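Side-chain contacts in tyrosine--tRNA ligase (Pyrococcus horikoshii, PDB 2CYC), which catalyses the ATP-dependent attachment of tyrosine to tRNA(Tyr), probably by forming tyrosyl-AMP and then transferring the tyrosine to the acceptor end of the tRNA: residues A[74-79]-A[173-178]; A[151-156]-A[163-168]. All blocks are in the same frame, centred on the assembly; numbering follows the deposited sequence.

Contact 1 (A[74-79]-A[173-178]); sequences DWHSWI and VADIFY. With TYR (tyrosine), chain C.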
# COMPACT_ATOMS: atom_id res chain seq x y z
N ASP A 74 -14.32 0.54 7.83
CA ASP A 74 -14.64 -0.80 7.36
C ASP A 74 -13.52 -1.59 6.68
O ASP A 74 -13.19 -2.68 7.14
CB ASP A 74 -15.93 -0.80 6.49
CG ASP A 74 -15.89 0.18 5.31
OD1 ASP A 74 -14.94 0.99 5.19
OD2 ASP A 74 -16.84 0.14 4.50
N TRP A 75 -12.91 -1.05 5.61
CA TRP A 75 -11.82 -1.78 4.95
C TRP A 75 -10.68 -2.00 5.94
O TRP A 75 -10.02 -3.05 5.90
CB TRP A 75 -11.28 -1.01 3.74
CG TRP A 75 -12.17 -1.04 2.54
CD1 TRP A 75 -13.52 -1.26 2.52
CD2 TRP A 75 -11.80 -0.73 1.19
NE1 TRP A 75 -14.01 -1.11 1.24
CE2 TRP A 75 -12.98 -0.78 0.40
CE3 TRP A 75 -10.58 -0.41 0.56
CZ2 TRP A 75 -12.98 -0.52 -0.98
CZ3 TRP A 75 -10.58 -0.15 -0.82
CH2 TRP A 75 -11.78 -0.21 -1.57
N HIS A 76 -10.45 -1.03 6.81
CA HIS A 76 -9.39 -1.14 7.81
C HIS A 76 -9.64 -2.35 8.69
O HIS A 76 -8.73 -3.12 8.98
CB HIS A 76 -9.32 0.12 8.70
CG HIS A 76 -9.20 1.40 7.94
ND1 HIS A 76 -10.24 1.92 7.19
CD2 HIS A 76 -8.19 2.30 7.86
CE1 HIS A 76 -9.87 3.09 6.69
NE2 HIS A 76 -8.63 3.34 7.08
N SER A 77 -10.89 -2.52 9.13
CA SER A 77 -11.27 -3.64 9.99
C SER A 77 -11.15 -4.96 9.23
O SER A 77 -10.79 -5.99 9.80
CB SER A 77 -12.70 -3.47 10.49
OG SER A 77 -12.84 -2.26 11.22
N TRP A 78 -11.46 -4.91 7.94
CA TRP A 78 -11.37 -6.08 7.07
C TRP A 78 -9.89 -6.49 7.00
O TRP A 78 -9.54 -7.67 7.15
CB TRP A 78 -11.91 -5.69 5.68
CG TRP A 78 -11.49 -6.56 4.53
CD1 TRP A 78 -11.45 -7.93 4.49
CD2 TRP A 78 -11.10 -6.11 3.22
NE1 TRP A 78 -11.05 -8.36 3.24
CE2 TRP A 78 -10.82 -7.26 2.44
CE3 TRP A 78 -10.95 -4.83 2.64
CZ2 TRP A 78 -10.40 -7.18 1.10
CZ3 TRP A 78 -10.54 -4.75 1.30
CH2 TRP A 78 -10.27 -5.92 0.55
N ILE A 79 -9.02 -5.51 6.79
CA ILE A 79 -7.58 -5.73 6.73
C ILE A 79 -7.08 -6.29 8.05
O ILE A 79 -6.24 -7.19 8.09
CB ILE A 79 -6.84 -4.41 6.45
CG1 ILE A 79 -7.00 -4.02 4.98
CG2 ILE A 79 -5.38 -4.52 6.86
CD1 ILE A 79 -6.41 -2.66 4.64
N VAL A 173 -3.41 7.69 7.88
CA VAL A 173 -2.89 9.04 7.68
C VAL A 173 -3.61 9.71 6.51
O VAL A 173 -3.99 10.88 6.60
CB VAL A 173 -1.36 9.00 7.43
CG1 VAL A 173 -0.85 10.37 7.04
CG2 VAL A 173 -0.66 8.52 8.70
N ALA A 174 -3.80 8.96 5.42
CA ALA A 174 -4.50 9.48 4.24
C ALA A 174 -5.94 9.88 4.56
O ALA A 174 -6.45 10.87 4.03
CB ALA A 174 -4.48 8.42 3.12
N ASP A 175 -6.58 9.11 5.43
CA ASP A 175 -7.95 9.41 5.84
C ASP A 175 -8.02 10.83 6.38
O ASP A 175 -9.03 11.53 6.20
CB ASP A 175 -8.42 8.47 6.95
CG ASP A 175 -8.55 7.04 6.48
OD1 ASP A 175 -8.72 6.82 5.26
OD2 ASP A 175 -8.51 6.14 7.34
N ILE A 176 -6.96 11.25 7.07
CA ILE A 176 -6.93 12.58 7.65
C ILE A 176 -6.88 13.66 6.57
O ILE A 176 -7.71 14.58 6.55
CB ILE A 176 -5.71 12.74 8.61
CG1 ILE A 176 -5.96 11.92 9.89
CG2 ILE A 176 -5.48 14.22 8.93
CD1 ILE A 176 -4.74 11.77 10.79
N PHE A 177 -5.91 13.56 5.67
CA PHE A 177 -5.76 14.57 4.65
C PHE A 177 -6.85 14.58 3.59
O PHE A 177 -7.26 15.65 3.15
CB PHE A 177 -4.37 14.45 4.03
CG PHE A 177 -3.28 14.77 5.00
CD1 PHE A 177 -3.03 16.09 5.37
CD2 PHE A 177 -2.60 13.75 5.65
CE1 PHE A 177 -2.10 16.39 6.37
CE2 PHE A 177 -1.67 14.04 6.66
CZ PHE A 177 -1.43 15.36 7.02
N TYR A 178 -7.35 13.41 3.23
CA TYR A 178 -8.39 13.34 2.22
C TYR A 178 -9.69 14.02 2.67
O TYR A 178 -10.39 14.62 1.86
CB TYR A 178 -8.70 11.89 1.86
CG TYR A 178 -9.53 11.78 0.61
CD1 TYR A 178 -8.95 11.92 -0.65
CD2 TYR A 178 -10.91 11.56 0.68
CE1 TYR A 178 -9.71 11.83 -1.81
CE2 TYR A 178 -11.68 11.48 -0.46
CZ TYR A 178 -11.07 11.61 -1.70
OH TYR A 178 -11.82 11.48 -2.84
N TYR C . -6.72 2.48 14.07
CA TYR C . -7.98 2.87 14.77
C TYR C . -8.29 1.88 15.89
O TYR C . -7.60 0.84 15.97
CB TYR C . -9.15 2.90 13.77
CG TYR C . -8.99 3.97 12.70
CD1 TYR C . -8.92 5.32 13.04
CD2 TYR C . -8.92 3.63 11.35
CE1 TYR C . -8.77 6.31 12.05
CE2 TYR C . -8.79 4.60 10.36
CZ TYR C . -8.71 5.94 10.71
OH TYR C . -8.56 6.90 9.73
OXT TYR C . -9.22 2.15 16.67

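Contact 2 (A[151-156]-A[163-168]); sequences TIMGRQ and FAKLIY. With TYR (tyrosine), chain C.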
# COMPACT_ATOMS: atom_id res chain seq x y z
N THR A 151 1.46 -0.87 15.88
CA THR A 151 0.79 -1.00 17.17
C THR A 151 -0.56 -0.27 17.21
O THR A 151 -1.41 -0.60 18.04
CB THR A 151 1.69 -0.46 18.32
OG1 THR A 151 1.97 0.93 18.12
CG2 THR A 151 3.01 -1.24 18.37
N ILE A 152 -0.78 0.71 16.33
CA ILE A 152 -2.04 1.44 16.34
C ILE A 152 -3.21 0.51 16.03
O ILE A 152 -4.37 0.84 16.33
CB ILE A 152 -2.07 2.65 15.34
CG1 ILE A 152 -1.98 2.16 13.89
CG2 ILE A 152 -0.95 3.63 15.67
CD1 ILE A 152 -2.02 3.30 12.86
N MET A 153 -2.93 -0.66 15.45
CA MET A 153 -4.02 -1.58 15.15
C MET A 153 -4.03 -2.76 16.11
O MET A 153 -4.65 -3.79 15.85
CB MET A 153 -3.96 -2.05 13.68
CG MET A 153 -2.87 -3.01 13.29
SD MET A 153 -2.82 -3.13 11.45
CE MET A 153 -1.67 -1.96 11.17
N GLY A 154 -3.34 -2.56 17.24
CA GLY A 154 -3.29 -3.57 18.28
C GLY A 154 -2.40 -4.76 17.97
O GLY A 154 -2.61 -5.83 18.52
N ARG A 155 -1.43 -4.57 17.09
CA ARG A 155 -0.52 -5.66 16.71
C ARG A 155 0.94 -5.29 16.90
O ARG A 155 1.29 -4.13 17.09
CB ARG A 155 -0.70 -6.04 15.25
CG ARG A 155 -1.99 -6.75 14.97
CD ARG A 155 -2.30 -6.76 13.50
NE ARG A 155 -3.65 -7.26 13.30
CZ ARG A 155 -4.01 -8.53 13.45
NH1 ARG A 155 -3.10 -9.43 13.81
NH2 ARG A 155 -5.27 -8.89 13.28
N GLN A 156 1.77 -6.33 16.85
CA GLN A 156 3.21 -6.17 16.96
C GLN A 156 3.74 -6.78 15.66
O GLN A 156 3.09 -7.65 15.07
CB GLN A 156 3.75 -6.93 18.17
CG GLN A 156 3.32 -6.36 19.51
CD GLN A 156 3.56 -4.85 19.61
OE1 GLN A 156 4.64 -4.35 19.28
NE2 GLN A 156 2.55 -4.13 20.09
N PHE A 163 1.06 -8.31 3.98
CA PHE A 163 1.37 -6.95 3.57
C PHE A 163 0.26 -5.92 3.75
O PHE A 163 0.55 -4.75 4.02
CB PHE A 163 1.85 -6.93 2.11
CG PHE A 163 2.38 -5.59 1.68
CD1 PHE A 163 1.67 -4.80 0.79
CD2 PHE A 163 3.56 -5.09 2.22
CE1 PHE A 163 2.12 -3.52 0.44
CE2 PHE A 163 4.03 -3.81 1.89
CZ PHE A 163 3.30 -3.02 0.99
N ALA A 164 -0.99 -6.34 3.62
CA ALA A 164 -2.12 -5.42 3.75
C ALA A 164 -2.11 -4.68 5.08
O ALA A 164 -2.51 -3.52 5.14
CB ALA A 164 -3.46 -6.17 3.57
N LYS A 165 -1.67 -5.35 6.14
CA LYS A 165 -1.63 -4.73 7.47
C LYS A 165 -0.66 -3.57 7.55
O LYS A 165 -0.85 -2.66 8.36
CB LYS A 165 -1.31 -5.77 8.55
CG LYS A 165 -2.47 -6.73 8.80
CD LYS A 165 -2.19 -7.72 9.92
CE LYS A 165 -3.45 -8.48 10.30
NZ LYS A 165 -4.08 -9.13 9.11
N LEU A 166 0.37 -3.60 6.71
CA LEU A 166 1.35 -2.51 6.66
C LEU A 166 0.75 -1.32 5.89
O LEU A 166 1.16 -0.18 6.08
CB LEU A 166 2.64 -2.97 5.97
CG LEU A 166 3.68 -3.71 6.82
CD1 LEU A 166 4.22 -2.76 7.87
CD2 LEU A 166 3.07 -4.93 7.49
N ILE A 167 -0.22 -1.60 5.02
CA ILE A 167 -0.85 -0.51 4.27
C ILE A 167 -1.78 0.29 5.20
O ILE A 167 -1.90 1.51 5.10
CB ILE A 167 -1.65 -1.06 3.07
CG1 ILE A 167 -0.70 -1.79 2.11
CG2 ILE A 167 -2.40 0.08 2.35
CD1 ILE A 167 -1.40 -2.50 0.98
N TYR A 168 -2.43 -0.42 6.12
CA TYR A 168 -3.36 0.17 7.09
C TYR A 168 -2.92 1.52 7.71
O TYR A 168 -3.66 2.50 7.69
CB TYR A 168 -3.64 -0.88 8.19
CG TYR A 168 -4.63 -0.51 9.29
CD1 TYR A 168 -5.68 -1.37 9.61
CD2 TYR A 168 -4.47 0.64 10.07
CE1 TYR A 168 -6.54 -1.11 10.68
CE2 TYR A 168 -5.32 0.91 11.15
CZ TYR A 168 -6.36 0.03 11.44
OH TYR A 168 -7.22 0.28 12.49
N TYR C . -6.72 2.48 14.07
CA TYR C . -7.98 2.87 14.77
C TYR C . -8.29 1.88 15.89
O TYR C . -7.60 0.84 15.97
CB TYR C . -9.15 2.90 13.77
CG TYR C . -8.99 3.97 12.70
CD1 TYR C . -8.92 5.32 13.04
CD2 TYR C . -8.92 3.63 11.35
CE1 TYR C . -8.77 6.31 12.05
CE2 TYR C . -8.79 4.60 10.36
CZ TYR C . -8.71 5.94 10.71
OH TYR C . -8.56 6.90 9.73
OXT TYR C . -9.22 2.15 16.67

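Contact 1 (A[74-79]-A[173-178])
H76 on helix 74-79 and D175 on helix 164-178 face each other across a wide gap, their CA atoms 10.8 Å apart, and the two side chains bridge it from opposite directions. Only this pair touches across the segments, which keeps the buried surface small, 68 Å²; the bound tyrosine lies against both residues. The imidazole leaves its helix with CG anti to the carbonyl carbon (chi1 -54°), which sends the ring out toward D175 and leaves one face beside the substrate ring. NE2 of H76 donates to OD2 of D175 over 2.8 Å, a weak, bent bond of 128° at the hydrogen. The ring and the carboxylate are turned 62° from one another, and OD2 meets the imidazole obliquely. OD2 of D175 also accepts a shorter bond from the substrate phenol, 2.5 Å from OH of the bound tyrosine. One oxygen thus takes two donors, while OD1 of D175 is held by the hydroxyl of Y130, so both carboxylate oxygens are engaged and its rotation is restricted. The substrate also touches H76 directly: its CE2 lies over one face of the imidazole, offset toward the rim, 3.4 Å from CD2 of H76. Histidine suits this position by offering a flat face to an aromatic ring and an N-H to an acid at once. With a leucine in place of H76, OD2 of D175 would probably lose its second donor and the substrate ring the flat surface beside it. The ring of Y168, another residue of the tyrosine pocket, meets H76 edge-to-face. Aspartate is fitting because a short carboxylate can read the phenolic hydroxyl that distinguishes tyrosine from phenylalanine, and the extra N-H from H76 is likely to steady the buried oxygen that does the reading.

Contact 2 (A[151-156]-A[163-168])
M153 slides along the ring of Y168, and the two side chains run in opposite directions. CB of M153 stands over the ring face, 4.1 Å from the Y168 centroid, in a CH-pi contact, and SD follows at 4.1 Å from that centroid, 23° off the ring normal, a Met-aromatic contact. The bend of the thioether at chi3 (93°) turns the terminal methyl down to the root of the ring, CE of M153 lying 3.7 Å from CB of Y168. Flexible and polarisable, methionine can follow such a face closely. I152 adds a looser apolar touch, CD1 to CE2 of Y168 at 4.4 Å. Within the class I synthetase catalytic domain, this packing sets the loop after helix 143-148 against the start of helix 164-178, beside the amino end of the substrate. There the amino N of the bound tyrosine, at the ring edge and in its plane, donates to OH of Y168 over 2.8 Å; that hydroxyl is also hydrogen-bonded to E41, a second grip that helps fix the Y168 side chain. The other side is more open to solvent, because R155 is partly exposed; there the aliphatic parts of R155 and K165 cross at about a right angle, CD of R155 3.7 Å from CD of K165, while NH2 of R155 stays 4.3 Å from NZ of K165. Neighbours probably ease this pairing of like charges: K165 forms salt bridges to D81 and D162, while NE of R155 is hydrogen-bonded to N80.

Overall arrangement
The two contacts lie with their centres about 11 Å apart inside one class I catalytic domain, and both draw on helix 164-178: contact 2 uses its beginning and contact 1 its end. Along the chain the order is 74-79, 151-156, 163-168, 173-178, which nests contact 2 within the loop that contact 1 closes. They also meet directly, through a probable hydrogen bond from NZ of K165 to O of I79, 3.1 Å, and by packing of I79 on Y168. One helix therefore presents side chains to both the phenol and the amino end of the same tyrosine. Both contacts also reach the second subunit, placing this pocket close to the dimer interface.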